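Local atomic coordinates of arginine kinase (Anthopleura japonica, PDB entry 4RF6), a protein that catalyses the reversible transfer of a phosphoryl group from ATP to L-arginine, giving phosphoarginine and ADP, in a chain that carries two phosphagen kinase repeats. Residues 16-24 and 38-48; 305-313 and 350-361. All blocks are in the same frame, centred on the assembly; numbering follows the deposited sequence.

Contact 1 of 2, residues 16-24 and 38-48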
loop_
_atom_site.group_PDB
_atom_site.type_symbol
_atom_site.label_atom_id
_atom_site.label_comp_id
_atom_site.label_asym_id
_atom_site.label_seq_id
_atom_site.Cartn_x
_atom_site.Cartn_y
_atom_site.Cartn_z
ATOM N N LYS A 16 14.383 -45.562 -20.466
ATOM C CA LYS A 16 14.144 -47.003 -20.443
ATOM C C LYS A 16 12.683 -47.313 -20.158
ATOM O O LYS A 16 12.269 -48.477 -20.201
ATOM C CB LYS A 16 15.027 -47.677 -19.392
ATOM C CG LYS A 16 16.485 -47.792 -19.799
ATOM C CD LYS A 16 17.310 -48.467 -18.714
ATOM C CE LYS A 16 18.469 -47.580 -18.275
ATOM N NZ LYS A 16 19.253 -48.171 -17.151
ATOM N N ASN A 17 11.918 -46.261 -19.869
ATOM C CA ASN A 17 10.516 -46.389 -19.479
ATOM C C ASN A 17 10.372 -47.372 -18.318
ATOM O O ASN A 17 9.482 -48.220 -18.308
ATOM C CB ASN A 17 9.658 -46.824 -20.670
ATOM C CG ASN A 17 8.204 -46.417 -20.527
ATOM O OD1 ASN A 17 7.881 -45.427 -19.865
ATOM N ND2 ASN A 17 7.313 -47.179 -21.160
ATOM N N ALA A 18 11.277 -47.257 -17.350
ATOM C CA ALA A 18 11.291 -48.134 -16.190
ATOM C C ALA A 18 10.790 -47.373 -14.965
ATOM O O ALA A 18 10.789 -46.138 -14.952
ATOM C CB ALA A 18 12.694 -48.669 -15.955
ATOM N N PHE A 19 10.358 -48.110 -13.944
ATOM C CA PHE A 19 9.883 -47.501 -12.706
ATOM C C PHE A 19 10.966 -46.595 -12.129
ATOM O O PHE A 19 12.135 -46.973 -12.087
ATOM C CB PHE A 19 9.495 -48.584 -11.694
ATOM C CG PHE A 19 8.928 -48.042 -10.414
ATOM C CD1 PHE A 19 9.752 -47.801 -9.326
ATOM C CD2 PHE A 19 7.572 -47.768 -10.304
ATOM C CE1 PHE A 19 9.238 -47.297 -8.149
ATOM C CE2 PHE A 19 7.047 -47.263 -9.129
ATOM C CZ PHE A 19 7.883 -47.030 -8.049
ATOM N N PRO A 20 10.587 -45.381 -11.703
ATOM C CA PRO A 20 11.606 -44.466 -11.178
ATOM C C PRO A 20 12.066 -44.866 -9.774
ATOM O O PRO A 20 11.462 -44.443 -8.782
ATOM C CB PRO A 20 10.881 -43.114 -11.148
ATOM C CG PRO A 20 9.446 -43.465 -10.975
ATOM C CD PRO A 20 9.238 -44.784 -11.690
ATOM N N ASP A 21 13.124 -45.675 -9.707
ATOM C CA ASP A 21 13.765 -46.051 -8.438
ATOM C C ASP A 21 14.028 -44.907 -7.431
ATOM O O ASP A 21 13.877 -45.119 -6.225
ATOM C CB ASP A 21 15.073 -46.820 -8.686
ATOM C CG ASP A 21 14.847 -48.280 -9.062
ATOM O OD1 ASP A 21 13.709 -48.775 -8.910
ATOM O OD2 ASP A 21 15.822 -48.933 -9.500
ATOM N N PRO A 22 14.437 -43.706 -7.905
ATOM C CA PRO A 22 14.683 -42.615 -6.947
ATOM C C PRO A 22 13.489 -42.240 -6.063
ATOM O O PRO A 22 13.673 -41.513 -5.090
ATOM C CB PRO A 22 15.054 -41.440 -7.851
ATOM C CG PRO A 22 15.695 -42.077 -9.024
ATOM C CD PRO A 22 14.934 -43.353 -9.250
ATOM N N LEU A 23 12.290 -42.715 -6.385
ATOM C CA LEU A 23 11.153 -42.499 -5.496
ATOM C C LEU A 23 11.340 -43.320 -4.216
ATOM O O LEU A 23 10.762 -43.012 -3.169
ATOM C CB LEU A 23 9.832 -42.827 -6.196
ATOM C CG LEU A 23 9.472 -41.878 -7.343
ATOM C CD1 LEU A 23 8.056 -42.090 -7.852
ATOM C CD2 LEU A 23 9.662 -40.433 -6.915
ATOM N N ASN A 24 12.167 -44.358 -4.315
ATOM C CA ASN A 24 12.575 -45.150 -3.161
ATOM C C ASN A 24 13.900 -44.657 -2.578
ATOM O O ASN A 24 14.523 -45.341 -1.762
ATOM C CB ASN A 24 12.690 -46.629 -3.543
ATOM C CG ASN A 24 11.363 -47.230 -3.972
ATOM O OD1 ASN A 24 10.325 -46.961 -3.370
ATOM N ND2 ASN A 24 11.391 -48.047 -5.023
ATOM N N LEU A 38 2.458 -43.510 -7.039
ATOM C CA LEU A 38 3.050 -44.232 -8.156
ATOM C C LEU A 38 3.704 -45.506 -7.637
ATOM O O LEU A 38 4.900 -45.529 -7.337
ATOM C CB LEU A 38 4.067 -43.394 -8.924
ATOM C CG LEU A 38 4.596 -44.105 -10.180
ATOM C CD1 LEU A 38 3.607 -44.000 -11.323
ATOM C CD2 LEU A 38 5.944 -43.558 -10.579
ATOM N N THR A 39 2.895 -46.553 -7.512
ATOM C CA THR A 39 3.359 -47.865 -7.091
ATOM C C THR A 39 3.773 -48.635 -8.345
ATOM O O THR A 39 3.362 -48.269 -9.453
ATOM C CB THR A 39 2.259 -48.611 -6.316
ATOM O OG1 THR A 39 1.132 -48.833 -7.172
ATOM C CG2 THR A 39 1.814 -47.799 -5.092
ATOM N N PRO A 40 4.612 -49.680 -8.187
ATOM C CA PRO A 40 5.107 -50.449 -9.338
ATOM C C PRO A 40 3.979 -50.965 -10.227
ATOM O O PRO A 40 4.144 -51.048 -11.443
ATOM C CB PRO A 40 5.828 -51.626 -8.678
ATOM C CG PRO A 40 6.318 -51.078 -7.383
ATOM C CD PRO A 40 5.265 -50.094 -6.929
ATOM N N LYS A 41 2.845 -51.298 -9.624
ATOM C CA LYS A 41 1.706 -51.806 -10.378
ATOM C C LYS A 41 0.974 -50.706 -11.150
ATOM O O LYS A 41 0.533 -50.919 -12.287
ATOM C CB LYS A 41 0.746 -52.552 -9.457
ATOM C CG LYS A 41 1.271 -53.906 -8.988
ATOM C CD LYS A 41 1.629 -54.794 -10.174
ATOM C CE LYS A 41 1.942 -56.220 -9.727
ATOM N NZ LYS A 41 2.083 -57.155 -10.884
ATOM N N VAL A 42 0.837 -49.537 -10.523
ATOM C CA VAL A 42 0.312 -48.361 -11.208
ATOM C C VAL A 42 1.208 -48.056 -12.397
ATOM O O VAL A 42 0.719 -47.804 -13.499
ATOM C CB VAL A 42 0.225 -47.128 -10.284
ATOM C CG1 VAL A 42 -0.128 -45.876 -11.082
ATOM C CG2 VAL A 42 -0.808 -47.350 -9.199
ATOM N N PHE A 43 2.521 -48.102 -12.177
ATOM C CA PHE A 43 3.483 -47.853 -13.248
ATOM C C PHE A 43 3.348 -48.872 -14.385
ATOM O O PHE A 43 3.269 -48.493 -15.557
ATOM C CB PHE A 43 4.927 -47.839 -12.725
ATOM C CG PHE A 43 5.927 -47.361 -13.746
ATOM C CD1 PHE A 43 6.157 -46.003 -13.916
ATOM C CD2 PHE A 43 6.617 -48.263 -14.549
ATOM C CE1 PHE A 43 7.063 -45.548 -14.859
ATOM C CE2 PHE A 43 7.523 -47.816 -15.502
ATOM C CZ PHE A 43 7.745 -46.455 -15.654
ATOM N N GLU A 44 3.335 -50.157 -14.037
ATOM C CA GLU A 44 3.192 -51.226 -15.028
ATOM C C GLU A 44 1.924 -51.071 -15.866
ATOM O O GLU A 44 1.954 -51.215 -17.088
ATOM C CB GLU A 44 3.194 -52.604 -14.354
ATOM C CG GLU A 44 4.580 -53.173 -14.066
ATOM C CD GLU A 44 4.538 -54.608 -13.556
ATOM O OE1 GLU A 44 3.436 -55.197 -13.497
ATOM O OE2 GLU A 44 5.613 -55.147 -13.212
ATOM N N SER A 45 0.815 -50.770 -15.201
ATOM C CA SER A 45 -0.484 -50.661 -15.861
ATOM C C SER A 45 -0.567 -49.501 -16.859
ATOM O O SER A 45 -1.315 -49.567 -17.837
ATOM C CB SER A 45 -1.586 -50.513 -14.804
ATOM O OG SER A 45 -2.846 -50.267 -15.398
ATOM N N LEU A 46 0.211 -48.448 -16.613
ATOM C CA LEU A 46 0.053 -47.188 -17.340
ATOM C C LEU A 46 1.253 -46.779 -18.206
ATOM O O LEU A 46 1.151 -45.839 -18.993
ATOM C CB LEU A 46 -0.266 -46.055 -16.356
ATOM C CG LEU A 46 -1.570 -46.142 -15.567
ATOM C CD1 LEU A 46 -1.704 -44.946 -14.641
ATOM C CD2 LEU A 46 -2.758 -46.216 -16.513
ATOM N N LYS A 47 2.378 -47.478 -18.077
ATOM C CA LYS A 47 3.624 -47.035 -18.718
ATOM C C LYS A 47 3.618 -47.031 -20.253
ATOM O O LYS A 47 4.469 -46.387 -20.874
ATOM C CB LYS A 47 4.818 -47.845 -18.207
ATOM C CG LYS A 47 4.811 -49.302 -18.641
ATOM C CD LYS A 47 5.938 -50.070 -17.969
ATOM C CE LYS A 47 6.127 -51.433 -18.612
ATOM N NZ LYS A 47 7.164 -52.232 -17.904
ATOM N N ASN A 48 2.666 -47.733 -20.866
ATOM C CA ASN A 48 2.616 -47.819 -22.326
ATOM C C ASN A 48 1.498 -46.994 -22.969
ATOM O O ASN A 48 1.394 -46.929 -24.197
ATOM C CB ASN A 48 2.529 -49.280 -22.779
ATOM C CG ASN A 48 3.776 -50.073 -22.433
ATOM O OD1 ASN A 48 4.897 -49.586 -22.583
ATOM N ND2 ASN A 48 3.586 -51.299 -21.955
HETATM O O HOH W 1 5.440 -43.870 -19.532
HETATM O O HOH W 2 7.792 -50.390 -22.022
#
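Phe19 and Phe43 mark the close approach of the loop 16-24 to helix 40-46, their CA atoms 6.4 Å apart; Asn17 faces Lys47 near one end, and Leu23 faces Leu38 at the other. Asn17 ends the preceding helix in a Schellman motif with positive phi. CG of Asn17 stands anti to the backbone N (chi1 -156°), which sends the amide across to the backbone carbonyl of Lys47. There Asn17 ND2 donates to Lys47 O at 3.0 Å in an almost straight bond (174°); the acceptor lies in the amide plane, whereas the donor sits above the carbonyl plane. A water near Asn17 OD1 and Lys47 O accompanies this bond.

The two phenyl rings form an offset edge-to-face pair with planes at 82°, the edge of Phe19 directed at the face of Phe43. Phe19 CA lies 3.7 Å from the centroid of the Phe43 ring, a CH-pi contact over the face, and Lys47 CB lies over the rim of the opposite face. At the Phe19 ring edge, Phe19 CE2 is 3.3 Å from Leu38 O. Leu38 CD2 touches Pro20 CG tip to tip at 3.5 Å and also reaches Leu23 CD1.

This is the N-terminal phosphagen kinase domain; Leu38 lies about 7 Å (side chains) from Val74, probably a substrate-site residue. Helix 57-66 backs the contact: Trp58 bonds to Ala18 O and meets the Phe43 ring steeply, and Ile61 packs on Leu38.

Contact 2 of 2, residues 305-313 and 350-361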
loop_
_atom_site.group_PDB
_atom_site.type_symbol
_atom_site.label_atom_id
_atom_site.label_comp_id
_atom_site.label_asym_id
_atom_site.label_seq_id
_atom_site.Cartn_x
_atom_site.Cartn_y
_atom_site.Cartn_z
ATOM N N ASN A 305 -10.484 -22.434 15.812
ATOM C CA ASN A 305 -11.863 -22.799 15.504
ATOM C C ASN A 305 -12.440 -22.015 14.319
ATOM O O ASN A 305 -13.152 -22.568 13.482
ATOM C CB ASN A 305 -12.753 -22.614 16.737
ATOM C CG ASN A 305 -12.631 -23.757 17.736
ATOM O OD1 ASN A 305 -11.675 -24.535 17.708
ATOM N ND2 ASN A 305 -13.608 -23.855 18.635
ATOM N N ILE A 306 -12.138 -20.723 14.260
ATOM C CA ILE A 306 -12.604 -19.881 13.162
ATOM C C ILE A 306 -11.948 -20.305 11.851
ATOM O O ILE A 306 -12.624 -20.459 10.827
ATOM C CB ILE A 306 -12.333 -18.395 13.450
ATOM C CG1 ILE A 306 -13.185 -17.948 14.635
ATOM C CG2 ILE A 306 -12.640 -17.540 12.231
ATOM C CD1 ILE A 306 -12.774 -16.628 15.237
ATOM N N LEU A 307 -10.633 -20.517 11.898
ATOM C CA LEU A 307 -9.885 -20.989 10.735
ATOM C C LEU A 307 -10.481 -22.280 10.185
ATOM O O LEU A 307 -10.722 -22.403 8.981
ATOM C CB LEU A 307 -8.416 -21.215 11.088
ATOM C CG LEU A 307 -7.598 -20.011 11.538
ATOM C CD1 LEU A 307 -6.131 -20.388 11.688
ATOM C CD2 LEU A 307 -7.750 -18.858 10.559
ATOM N N THR A 308 -10.709 -23.237 11.083
ATOM C CA THR A 308 -11.285 -24.530 10.727
ATOM C C THR A 308 -12.671 -24.357 10.113
ATOM O O THR A 308 -12.971 -24.930 9.063
ATOM C CB THR A 308 -11.387 -25.458 11.958
ATOM O OG1 THR A 308 -10.083 -25.671 12.515
ATOM C CG2 THR A 308 -11.979 -26.797 11.574
ATOM N N LYS A 309 -13.504 -23.553 10.769
ATOM C CA LYS A 309 -14.876 -23.325 10.323
ATOM C C LYS A 309 -14.956 -22.821 8.882
ATOM O O LYS A 309 -15.782 -23.298 8.097
ATOM C CB LYS A 309 -15.594 -22.354 11.271
ATOM C CG LYS A 309 -16.960 -21.867 10.777
ATOM C CD LYS A 309 -17.900 -21.613 11.954
ATOM C CE LYS A 309 -18.763 -20.372 11.756
ATOM N NZ LYS A 309 -19.877 -20.580 10.785
ATOM N N TYR A 310 -14.087 -21.878 8.527
ATOM C CA TYR A 310 -14.138 -21.282 7.197
ATOM C C TYR A 310 -13.143 -21.888 6.205
ATOM O O TYR A 310 -13.036 -21.424 5.068
ATOM C CB TYR A 310 -13.992 -19.759 7.294
ATOM C CG TYR A 310 -15.136 -19.135 8.056
ATOM C CD1 TYR A 310 -16.404 -19.060 7.493
ATOM C CD2 TYR A 310 -14.961 -18.649 9.348
ATOM C CE1 TYR A 310 -17.458 -18.508 8.184
ATOM C CE2 TYR A 310 -16.013 -18.092 10.044
ATOM C CZ TYR A 310 -17.259 -18.025 9.455
ATOM O OH TYR A 310 -18.320 -17.475 10.138
ATOM N N HIS A 311 -12.440 -22.935 6.634
ATOM C CA HIS A 311 -11.465 -23.635 5.791
ATOM C C HIS A 311 -10.395 -22.693 5.259
ATOM O O HIS A 311 -10.002 -22.762 4.089
ATOM C CB HIS A 311 -12.163 -24.359 4.640
ATOM C CG HIS A 311 -13.407 -25.075 5.055
ATOM N ND1 HIS A 311 -14.651 -24.755 4.555
ATOM C CD2 HIS A 311 -13.606 -26.075 5.947
ATOM C CE1 HIS A 311 -15.560 -25.536 5.110
ATOM N NE2 HIS A 311 -14.952 -26.345 5.959
ATOM N N ILE A 312 -9.934 -21.807 6.132
ATOM C CA ILE A 312 -8.855 -20.889 5.804
ATOM C C ILE A 312 -7.644 -21.210 6.673
ATOM O O ILE A 312 -7.733 -22.035 7.582
ATOM C CB ILE A 312 -9.286 -19.433 5.991
ATOM C CG1 ILE A 312 -9.841 -19.210 7.403
ATOM C CG2 ILE A 312 -10.326 -19.063 4.939
ATOM C CD1 ILE A 312 -10.381 -17.796 7.644
ATOM N N GLN A 313 -6.513 -20.574 6.387
ATOM C CA GLN A 313 -5.290 -20.823 7.143
ATOM C C GLN A 313 -4.602 -19.494 7.433
ATOM O O GLN A 313 -4.736 -18.539 6.661
ATOM C CB GLN A 313 -4.355 -21.742 6.354
ATOM C CG GLN A 313 -3.971 -21.190 4.987
ATOM C CD GLN A 313 -3.409 -22.250 4.056
ATOM O OE1 GLN A 313 -2.819 -23.237 4.500
ATOM N NE2 GLN A 313 -3.591 -22.048 2.751
ATOM N N ASP A 350 -16.465 -17.280 2.330
ATOM C CA ASP A 350 -15.788 -17.844 3.500
ATOM C C ASP A 350 -14.627 -16.943 3.913
ATOM O O ASP A 350 -14.380 -16.719 5.099
ATOM C CB ASP A 350 -15.253 -19.248 3.202
ATOM C CG ASP A 350 -16.349 -20.289 3.097
ATOM O OD1 ASP A 350 -17.500 -19.974 3.460
ATOM O OD2 ASP A 350 -16.045 -21.424 2.656
ATOM N N MET A 351 -13.919 -16.433 2.911
ATOM C CA MET A 351 -12.774 -15.558 3.124
ATOM C C MET A 351 -13.218 -14.291 3.829
ATOM O O MET A 351 -12.582 -13.824 4.780
ATOM C CB MET A 351 -12.168 -15.174 1.780
ATOM C CG MET A 351 -10.709 -14.855 1.862
ATOM S SD MET A 351 -9.816 -16.368 2.251
ATOM C CE MET A 351 -8.571 -15.664 3.308
ATOM N N TYR A 352 -14.318 -13.731 3.339
ATOM C CA TYR A 352 -14.892 -12.519 3.900
ATOM C C TYR A 352 -15.415 -12.757 5.317
ATOM O O TYR A 352 -15.115 -11.989 6.239
ATOM C CB TYR A 352 -16.029 -12.029 2.996
ATOM C CG TYR A 352 -16.741 -10.808 3.523
ATOM C CD1 TYR A 352 -16.232 -9.536 3.298
ATOM C CD2 TYR A 352 -17.922 -10.924 4.248
ATOM C CE1 TYR A 352 -16.878 -8.415 3.776
ATOM C CE2 TYR A 352 -18.572 -9.801 4.740
ATOM C CZ TYR A 352 -18.042 -8.553 4.499
ATOM O OH TYR A 352 -18.678 -7.432 4.981
ATOM N N ASP A 353 -16.207 -13.816 5.480
ATOM C CA ASP A 353 -16.818 -14.124 6.769
ATOM C C ASP A 353 -15.738 -14.485 7.785
ATOM O O ASP A 353 -15.802 -14.086 8.955
ATOM C CB ASP A 353 -17.818 -15.280 6.641
ATOM C CG ASP A 353 -19.010 -14.948 5.750
ATOM O OD1 ASP A 353 -19.208 -13.767 5.417
ATOM O OD2 ASP A 353 -19.758 -15.886 5.391
ATOM N N GLY A 354 -14.739 -15.235 7.333
ATOM C CA GLY A 354 -13.645 -15.649 8.194
ATOM C C GLY A 354 -12.795 -14.495 8.698
ATOM O O GLY A 354 -12.557 -14.376 9.905
ATOM N N VAL A 355 -12.327 -13.654 7.778
ATOM C CA VAL A 355 -11.542 -12.472 8.140
ATOM C C VAL A 355 -12.346 -11.554 9.054
ATOM O O VAL A 355 -11.816 -10.995 10.019
ATOM C CB VAL A 355 -11.063 -11.696 6.885
ATOM C CG1 VAL A 355 -10.452 -10.356 7.277
ATOM C CG2 VAL A 355 -10.052 -12.523 6.094
ATOM N N LYS A 356 -13.634 -11.410 8.751
ATOM C CA LYS A 356 -14.529 -10.609 9.578
ATOM C C LYS A 356 -14.580 -11.115 11.019
ATOM O O LYS A 356 -14.483 -10.331 11.968
ATOM C CB LYS A 356 -15.941 -10.579 8.988
ATOM C CG LYS A 356 -16.920 -9.716 9.785
ATOM C CD LYS A 356 -18.314 -9.717 9.174
ATOM C CE LYS A 356 -19.285 -8.918 10.033
ATOM N NZ LYS A 356 -20.617 -8.744 9.384
ATOM N N ALA A 357 -14.727 -12.426 11.179
ATOM C CA ALA A 357 -14.771 -13.032 12.507
ATOM C C ALA A 357 -13.459 -12.794 13.245
ATOM O O ALA A 357 -13.460 -12.457 14.431
ATOM C CB ALA A 357 -15.059 -14.517 12.403
ATOM N N LEU A 358 -12.347 -12.983 12.537
ATOM C CA LEU A 358 -11.018 -12.717 13.085
ATOM C C LEU A 358 -10.841 -11.240 13.427
ATOM O O LEU A 358 -10.206 -10.900 14.430
ATOM C CB LEU A 358 -9.922 -13.154 12.105
ATOM C CG LEU A 358 -9.770 -14.644 11.795
ATOM C CD1 LEU A 358 -8.797 -14.873 10.657
ATOM C CD2 LEU A 358 -9.310 -15.407 13.024
ATOM N N MET A 359 -11.393 -10.364 12.591
ATOM C CA MET A 359 -11.296 -8.929 12.835
ATOM C C MET A 359 -12.116 -8.518 14.062
ATOM O O MET A 359 -11.654 -7.730 14.887
ATOM C CB MET A 359 -11.716 -8.121 11.599
ATOM C CG MET A 359 -11.454 -6.622 11.729
ATOM S SD MET A 359 -11.708 -5.704 10.190
ATOM C CE MET A 359 -13.495 -5.571 10.170
ATOM N N GLU A 360 -13.322 -9.063 14.191
ATOM C CA GLU A 360 -14.172 -8.760 15.341
ATOM C C GLU A 360 -13.549 -9.218 16.661
ATOM O O GLU A 360 -13.781 -8.611 17.711
ATOM C CB GLU A 360 -15.568 -9.359 15.157
ATOM C CG GLU A 360 -16.413 -8.632 14.117
ATOM C CD GLU A 360 -16.795 -7.224 14.553
ATOM O OE1 GLU A 360 -16.932 -6.996 15.775
ATOM O OE2 GLU A 360 -16.957 -6.346 13.677
ATOM N N LEU A 361 -12.752 -10.281 16.595
ATOM C CA LEU A 361 -11.977 -10.744 17.744
ATOM C C LEU A 361 -10.923 -9.717 18.149
ATOM O O LEU A 361 -10.784 -9.389 19.330
ATOM C CB LEU A 361 -11.285 -12.074 17.435
ATOM C CG LEU A 361 -12.038 -13.397 17.558
ATOM C CD1 LEU A 361 -11.047 -14.552 17.504
ATOM C CD2 LEU A 361 -12.864 -13.457 18.842
HETATM O O HOH W 3 -13.243 -21.645 2.304
#
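Tyr310 and Asp350 bring the backbones closest, CA to CA 5.3 Å, where helix 305-310 runs antiparallel to helix 350-361 (169° between directions, axes 9.5 Å apart). Two side chains of the shorter helix act as knobs into holes.

Tyr310 sits among Asp350, Asp353, Gly354 and Ala357. One face of its ring lies over the backbone of the longer helix, with Gly354 CA 3.9 Å from the centroid in a CH-pi contact. With no side chain, Gly354 leaves room for Ile312 CD1 and for Tyr310 CB. Asp353 CB approaches Tyr310 CE1 to 3.6 Å, the side chains crossing at about a right angle, while Lys309 CG covers the opposite ring face.

Ile306 fills the second hole, between Gly354, Ala357, Leu358 and Leu361. Ile306 CG2, anti to the backbone N, contacts Ala357 CB at 3.9 Å and Leu358 CD2, and Ile306 CD1 meets Leu361 CD1 tip to tip at 3.5 Å.

Past the Schellman turn at His311, Ile312 directs CG2 to Met351 SD at 3.8 Å. Its CG1 lies between the backbone N and the carbonyl carbon (chi1 54°), carrying CD1 to Gly354 CA. A water donates to both Tyr310 O and Asp350 OD2, bridging the Tyr310 carbonyl to the Asp350 carboxylate.

The contact lies in the C-terminal catalytic domain of a phosphagen kinase, at the edge of its antiparallel sheet. Ile334 of strand 331-336 touches Ile312, Met351 and Leu358, so edge strand 312-316, its neighbour and helix 344-370 share one apolar layer. Met351 also packs on Ala288 of strand 286-293, a predicted ATP-binding residue.

In the fold
From the N terminus, contact 1 comes first: after helix 33-37 the chain brings helix 40-46 back against the loop that follows helix 7-14, closing a short excursion of 13 residues. It belongs to the N-terminal phosphagen kinase domain. Contact 2 follows much later in the same repeat, within the C-terminal catalytic domain, and closes a 36-residue excursion in which strand 331-336 joins the antiparallel sheet beside 312-316. The contacts are in series, neither nesting nor crossing. With centres 42 Å apart and nearest atoms about 24 Å apart, they do not touch: contact 1 ties the loop to helix 40-46, with helix 57-66 behind both, whereas contact 2 pairs helices 303-310 and 344-370, the latter lying against the sheet.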